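Local coordinates for molybdate-binding protein MolA (Haemophilus influenzae, PDB 3PSH), which binds molybdate and tungstate, but not sulfate or phosphate, in the periplasm and serves the MolBC ABC transporter in low-affinity molybdate import, at residues Asp131-Lys134 with Ala135-Gly139; Gln224-Leu227 with Glu228-Leu231; Met310-Asp313 with Tyr314-Phe318. All blocks are in the same frame, centred on the assembly; numbering follows the deposited sequence.

Contact 1: Asp131-Lys134 with Ala135-Gly139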
# COMPACT_ATOMS: atom_id res chain seq x y z
N ASP A 131 -9.25 -4.85 15.42
CA ASP A 131 -10.09 -5.13 14.29
C ASP A 131 -9.43 -4.52 13.08
O ASP A 131 -9.94 -3.48 12.52
CB ASP A 131 -11.42 -4.44 14.46
CG ASP A 131 -12.53 -4.89 13.39
OD1 ASP A 131 -12.16 -5.50 12.34
OD2 ASP A 131 -13.74 -4.73 13.58
N GLU A 132 -8.36 -5.19 12.63
CA GLU A 132 -7.54 -4.66 11.51
C GLU A 132 -8.31 -4.54 10.18
O GLU A 132 -8.16 -3.56 9.43
CB GLU A 132 -6.24 -5.46 11.44
CG GLU A 132 -6.49 -6.96 10.96
CD GLU A 132 -5.23 -7.71 10.54
OE1 GLU A 132 -4.11 -7.25 10.80
OE2 GLU A 132 -5.47 -8.78 9.85
N ASP A 133 -9.27 -5.46 9.98
CA ASP A 133 -10.08 -5.34 8.81
C ASP A 133 -10.90 -4.00 8.74
O ASP A 133 -10.86 -3.26 7.72
CB ASP A 133 -10.96 -6.63 8.63
CG ASP A 133 -11.63 -6.72 7.23
OD1 ASP A 133 -10.96 -6.45 6.14
OD2 ASP A 133 -12.80 -7.10 7.14
N LYS A 134 -11.52 -3.68 9.87
CA LYS A 134 -12.31 -2.47 9.97
C LYS A 134 -11.34 -1.20 9.90
O LYS A 134 -11.63 -0.23 9.22
CB LYS A 134 -13.12 -2.44 11.31
CG LYS A 134 -14.00 -1.14 11.39
CD LYS A 134 -14.92 -1.32 12.69
CE LYS A 134 -15.62 -0.08 13.15
NZ LYS A 134 -16.33 0.45 12.00
N ALA A 135 -10.26 -1.29 10.60
CA ALA A 135 -9.36 -0.18 10.74
C ALA A 135 -8.82 0.15 9.37
O ALA A 135 -8.70 1.33 9.03
CB ALA A 135 -8.21 -0.56 11.71
N TYR A 136 -8.37 -0.87 8.63
CA TYR A 136 -7.88 -0.59 7.25
C TYR A 136 -8.95 -0.23 6.22
O TYR A 136 -8.77 0.61 5.27
CB TYR A 136 -6.91 -1.71 6.71
CG TYR A 136 -5.56 -1.69 7.48
CD1 TYR A 136 -4.72 -0.54 7.36
CD2 TYR A 136 -5.08 -2.80 8.25
CE1 TYR A 136 -3.46 -0.52 8.03
CE2 TYR A 136 -3.81 -2.75 8.89
CZ TYR A 136 -3.03 -1.60 8.74
OH TYR A 136 -1.84 -1.51 9.39
N ASN A 137 -10.12 -0.88 6.31
CA ASN A 137 -11.21 -0.48 5.45
C ASN A 137 -11.62 1.01 5.64
O ASN A 137 -11.69 1.81 4.72
CB ASN A 137 -12.42 -1.35 5.71
CG ASN A 137 -12.20 -2.79 5.18
OD1 ASN A 137 -11.30 -3.00 4.36
ND2 ASN A 137 -13.03 -3.76 5.63
N ASP A 138 -11.91 1.32 6.90
CA ASP A 138 -12.35 2.68 7.20
C ASP A 138 -11.20 3.68 7.01
O ASP A 138 -11.41 4.79 6.62
CB ASP A 138 -12.79 2.73 8.65
CG ASP A 138 -14.15 2.03 8.92
OD1 ASP A 138 -14.80 1.64 7.91
OD2 ASP A 138 -14.51 1.91 10.13
N GLY A 139 -9.99 3.22 7.17
CA GLY A 139 -8.80 4.13 7.15
C GLY A 139 -8.45 4.46 5.70
O GLY A 139 -8.02 5.62 5.42
O HOH W 1 -9.14 -4.83 4.59
O HOH W 2 -14.28 -6.87 4.98

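Contact 2: Gln224-Leu227 with Glu228-Leu231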
# COMPACT_ATOMS: atom_id res chain seq x y z
N GLN A 224 12.48 -8.58 9.86
CA GLN A 224 13.39 -9.60 9.32
C GLN A 224 13.23 -10.86 10.13
O GLN A 224 13.22 -10.81 11.39
CB GLN A 224 14.87 -9.16 9.42
CG GLN A 224 15.83 -10.14 8.67
CD GLN A 224 17.27 -9.64 8.52
OE1 GLN A 224 17.92 -9.34 9.52
NE2 GLN A 224 17.76 -9.56 7.28
N VAL A 225 13.03 -11.98 9.43
CA VAL A 225 12.85 -13.29 10.09
C VAL A 225 14.06 -14.14 9.72
O VAL A 225 14.89 -13.74 8.87
CB VAL A 225 11.47 -13.89 9.67
CG1 VAL A 225 10.33 -12.80 10.01
CG2 VAL A 225 11.39 -14.19 8.19
N SER A 226 14.16 -15.34 10.30
CA SER A 226 15.20 -16.29 9.82
C SER A 226 14.63 -17.30 8.84
O SER A 226 13.38 -17.53 8.79
CB SER A 226 15.80 -17.11 10.99
OG SER A 226 14.77 -17.92 11.60
N LEU A 227 15.54 -17.91 8.08
CA LEU A 227 15.26 -19.01 7.18
C LEU A 227 14.60 -20.14 7.96
O LEU A 227 13.60 -20.71 7.49
CB LEU A 227 16.53 -19.45 6.38
CG LEU A 227 16.42 -20.64 5.36
CD1 LEU A 227 15.08 -20.58 4.45
CD2 LEU A 227 17.67 -20.83 4.50
N GLU A 228 15.08 -20.40 9.19
CA GLU A 228 14.45 -21.44 10.03
C GLU A 228 12.89 -21.20 10.26
O GLU A 228 12.05 -22.14 10.19
CB GLU A 228 15.25 -21.68 11.34
CG GLU A 228 14.74 -22.84 12.18
CD GLU A 228 14.87 -24.20 11.52
OE1 GLU A 228 15.63 -24.38 10.53
OE2 GLU A 228 14.11 -25.08 11.96
N ASN A 229 12.50 -19.94 10.54
CA ASN A 229 11.08 -19.56 10.65
C ASN A 229 10.28 -19.96 9.41
O ASN A 229 9.23 -20.56 9.54
CB ASN A 229 10.93 -18.02 10.86
CG ASN A 229 11.57 -17.52 12.16
OD1 ASN A 229 11.50 -18.16 13.22
ND2 ASN A 229 12.25 -16.36 12.06
N VAL A 230 10.79 -19.64 8.22
CA VAL A 230 10.07 -19.91 6.98
C VAL A 230 9.99 -21.45 6.68
O VAL A 230 8.94 -21.97 6.21
CB VAL A 230 10.76 -19.26 5.77
CG1 VAL A 230 9.86 -19.40 4.49
CG2 VAL A 230 11.16 -17.80 6.07
N LEU A 231 11.06 -22.16 7.03
CA LEU A 231 11.03 -23.64 6.85
C LEU A 231 10.01 -24.28 7.79
O LEU A 231 9.27 -25.19 7.38
CB LEU A 231 12.39 -24.19 7.18
CG LEU A 231 13.59 -23.84 6.29
CD1 LEU A 231 14.94 -24.40 6.88
CD2 LEU A 231 13.38 -24.32 4.85

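Contact 3: Met310-Asp313 with Tyr314-Phe318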
# COMPACT_ATOMS: atom_id res chain seq x y z
N MET A 310 -11.38 -5.68 -16.00
CA MET A 310 -11.56 -4.97 -14.76
C MET A 310 -10.32 -4.08 -14.65
O MET A 310 -10.42 -2.88 -14.27
CB MET A 310 -11.67 -5.93 -13.57
CG MET A 310 -13.07 -6.41 -13.36
SD MET A 310 -12.92 -7.54 -11.89
CE MET A 310 -14.68 -8.02 -11.77
N VAL A 311 -9.15 -4.65 -14.93
CA VAL A 311 -7.87 -3.90 -14.75
C VAL A 311 -7.73 -2.74 -15.74
O VAL A 311 -7.34 -1.59 -15.37
CB VAL A 311 -6.66 -4.86 -14.89
CG1 VAL A 311 -5.32 -4.03 -14.96
CG2 VAL A 311 -6.59 -5.91 -13.79
N ASN A 312 -8.11 -3.04 -16.98
CA ASN A 312 -8.11 -1.98 -18.00
C ASN A 312 -9.01 -0.78 -17.66
O ASN A 312 -8.54 0.39 -17.74
CB ASN A 312 -8.52 -2.47 -19.37
CG ASN A 312 -8.38 -1.37 -20.43
OD1 ASN A 312 -7.24 -0.89 -20.66
ND2 ASN A 312 -9.50 -0.91 -21.02
N ASP A 313 -10.26 -1.07 -17.27
CA ASP A 313 -11.24 -0.03 -16.97
C ASP A 313 -10.69 0.89 -15.79
O ASP A 313 -10.81 2.11 -15.80
CB ASP A 313 -12.59 -0.63 -16.52
CG ASP A 313 -13.35 -1.30 -17.68
OD1 ASP A 313 -12.98 -0.99 -18.83
OD2 ASP A 313 -14.21 -2.18 -17.34
N TYR A 314 -10.09 0.20 -14.80
CA TYR A 314 -9.55 0.84 -13.62
C TYR A 314 -8.33 1.71 -14.01
O TYR A 314 -8.25 2.91 -13.56
CB TYR A 314 -9.12 -0.23 -12.57
CG TYR A 314 -8.68 0.37 -11.17
CD1 TYR A 314 -9.51 0.29 -10.11
CD2 TYR A 314 -7.50 1.08 -11.07
CE1 TYR A 314 -9.14 0.88 -8.81
CE2 TYR A 314 -7.06 1.59 -9.86
CZ TYR A 314 -7.91 1.53 -8.71
OH TYR A 314 -7.56 2.12 -7.48
N TYR A 315 -7.42 1.16 -14.80
CA TYR A 315 -6.21 1.89 -15.21
C TYR A 315 -6.62 3.07 -16.08
O TYR A 315 -6.10 4.16 -15.87
CB TYR A 315 -5.16 1.02 -15.88
CG TYR A 315 -4.18 0.43 -14.91
CD1 TYR A 315 -4.57 -0.45 -13.88
CD2 TYR A 315 -2.81 0.75 -14.99
CE1 TYR A 315 -3.55 -0.98 -12.98
CE2 TYR A 315 -1.81 0.18 -14.16
CZ TYR A 315 -2.22 -0.69 -13.10
OH TYR A 315 -1.21 -1.15 -12.27
N GLN A 316 -7.61 2.91 -16.95
CA GLN A 316 -7.91 4.04 -17.86
C GLN A 316 -8.54 5.18 -17.03
O GLN A 316 -8.23 6.37 -17.30
CB GLN A 316 -8.88 3.55 -18.97
CG GLN A 316 -8.22 2.52 -19.91
CD GLN A 316 -7.24 3.13 -20.90
OE1 GLN A 316 -7.12 4.33 -21.01
NE2 GLN A 316 -6.46 2.25 -21.58
N LYS A 317 -9.32 4.80 -15.98
CA LYS A 317 -9.99 5.78 -15.12
C LYS A 317 -9.05 6.53 -14.16
O LYS A 317 -8.99 7.80 -14.19
CB LYS A 317 -11.19 5.18 -14.36
CG LYS A 317 -11.71 6.09 -13.29
CD LYS A 317 -12.72 7.10 -13.84
CE LYS A 317 -13.17 8.05 -12.71
NZ LYS A 317 -13.89 9.24 -13.48
N PHE A 318 -8.16 5.77 -13.47
CA PHE A 318 -7.39 6.35 -12.35
C PHE A 318 -5.96 6.62 -12.73
O PHE A 318 -5.32 7.50 -12.10
CB PHE A 318 -7.52 5.39 -11.12
CG PHE A 318 -8.96 5.38 -10.60
CD1 PHE A 318 -9.54 6.55 -10.13
CD2 PHE A 318 -9.77 4.23 -10.66
CE1 PHE A 318 -10.87 6.60 -9.73
CE2 PHE A 318 -11.10 4.26 -10.23
CZ PHE A 318 -11.67 5.43 -9.73

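Contact 1: Asp131-Lys134 with Ala135-Gly139
The first turns of helix 132-151 open with D131 as N-cap, and D131 grips A135 and K134 at once. Its carbonyl O takes the A135 N-H at 2.9 Å, while its carboxylate OD1 accepts from K134 N at 3.1 Å, met from above the carboxylate plane rather than within it. Further along, K134 and D138 form an i to i+4 salt bridge: NZ stands 3.0 Å from D138 OD2, on the syn side of the carboxylate. K134 runs out nearly extended and bends only at its last torsion (chi4 53°), which swings NZ round to D138. D133 and N137 are paired differently. Their carboxylate and amide planes are turned 72° against each other, and a water bridges them, donating to D133 OD1 at 2.9 Å and to N137 OD1 at 2.8 Å. H208 also bonds D133 OD1 and R168 bonds N137 OD1. CD2 of Y136 comes 3.4 Å from E132 O, which lies oblique to the ring; the hydroxyl goes to the carbonyl of G199, and the side chain is about 8 Å from the bound molybdate. The cap thus satisfies an amide at the helix start, K134 probably offsets the charge of D138, and H208 and R168, with the shared water, hold D133 OD1 and N137 OD1, an arrangement that would probably stabilise the negative charge on D133.

Contact 2: Gln224-Leu227 with Glu228-Leu231
S226 caps the helix 227-233 by reaching forward to N229: its OG accepts from N229 N at 3.2 Å, with the N-H pointing almost straight at it (163°). The hydroxyl can do this because chi1 of 63° sets OG between the backbone N and the carbonyl carbon, facing the first turn. Helix bonding then begins with a long, weak bond from V230 N to S226 O (3.4 Å) and firms up at L231 N to L227 O, 3.0 Å. The tightly packed side is the buried one: V225 and V230 cross at about a right angle, CG2 to CG2 at 4.2 Å, and both also rest on Y187 of strand 184-188. L227 and L231, by contrast, are only partly covered, although L227 CD1 lies 4.0 Å from L231 CG, with W257 beside L227 and I260 beside L231. E228 is on the solvent side, where its CB passes 3.8 Å from S226 OG and its carboxylate comes near that of E232. Chemically, the serine hydroxyl takes up the N229 amide hydrogen in the first turn, where regular i to i+4 bonding is only starting, and the two valines tie the incoming loop to the side of that turn that packs on Y187.

Contact 3: Met310-Asp313 with Tyr314-Phe318
V311 and Y315 meet one turn apart in helix 307-319, their side chains alongside each other and pointing the same way. Y315 is the one to follow outward. Its CB passes 3.4 Å from the carbonyl O of V311, the same oxygen that receives the Y315 N-H at 2.8 Å. CG stays near that oxygen, and CD1 then comes within 3.3 Å of V311 O, which lies oblique to the ring, and also touches V311 CG1 at 3.8 Å. Next along the ring, CE1 still feels that methyl, at 4.0 Å. The methyl is in place because V311 CG1 is anti to its backbone N (chi1 170°). At the tip, the hydroxyl hydrogen-bonds OE1 of E273, while the ring meets Y319 and, edge-to-face, Y323.

The exposed flank of the same turn carries N312 and Q316. Their amide planes stand 63° apart, and a weak bond runs from Q316 NE2 to N312 OD1 at 3.4 Å. The first torsion of Q316 puts CG 3.1 Å from N312 O, and the bend at chi2 (-75°) then turns the amide so that NE2 faces N312 OD1. On the inner side, F318 sets CD2 over the centre of the Y314 ring, 3.6 Å above its plane, and K317 CG lies over the F318 ring in turn.

In the fold, this helix uses Y314 and F318 to dock against helix 154-165, through L160 and A163; Y314 also packs on A287 and L288 of helix 283-297 and bonds Q34 through its hydroxyl. K317 adds a salt bridge to E159 of helix 154-165. V311 and Y315 meanwhile pack toward Y274, E273 and the C-terminal Y323, so the last helix is held from both the helical layer and the chain end.

The three contacts follow in series along the chain. Contacts 1 and 2 span the starts of helices 132-151 and 227-233 with the residues just before them; contact 3 lies wholly inside helix 307-319, near the C-terminus. Centres of contacts 1 and 2 are about 28 Å apart, those of 1 and 3 about 25 Å, and those of 2 and 3 about 38 Å, on opposite sides of the chain's centre. They are separate local contacts, their nearest atoms about 13 to 27 Å apart. Contact 1 brings the Y136 side chain to about 8 Å from the bound molybdate, contact 2 leads into strand 237-240 of the second parallel sheet, and contact 3 packs the C-terminal helix on helices 154-165 and 283-297.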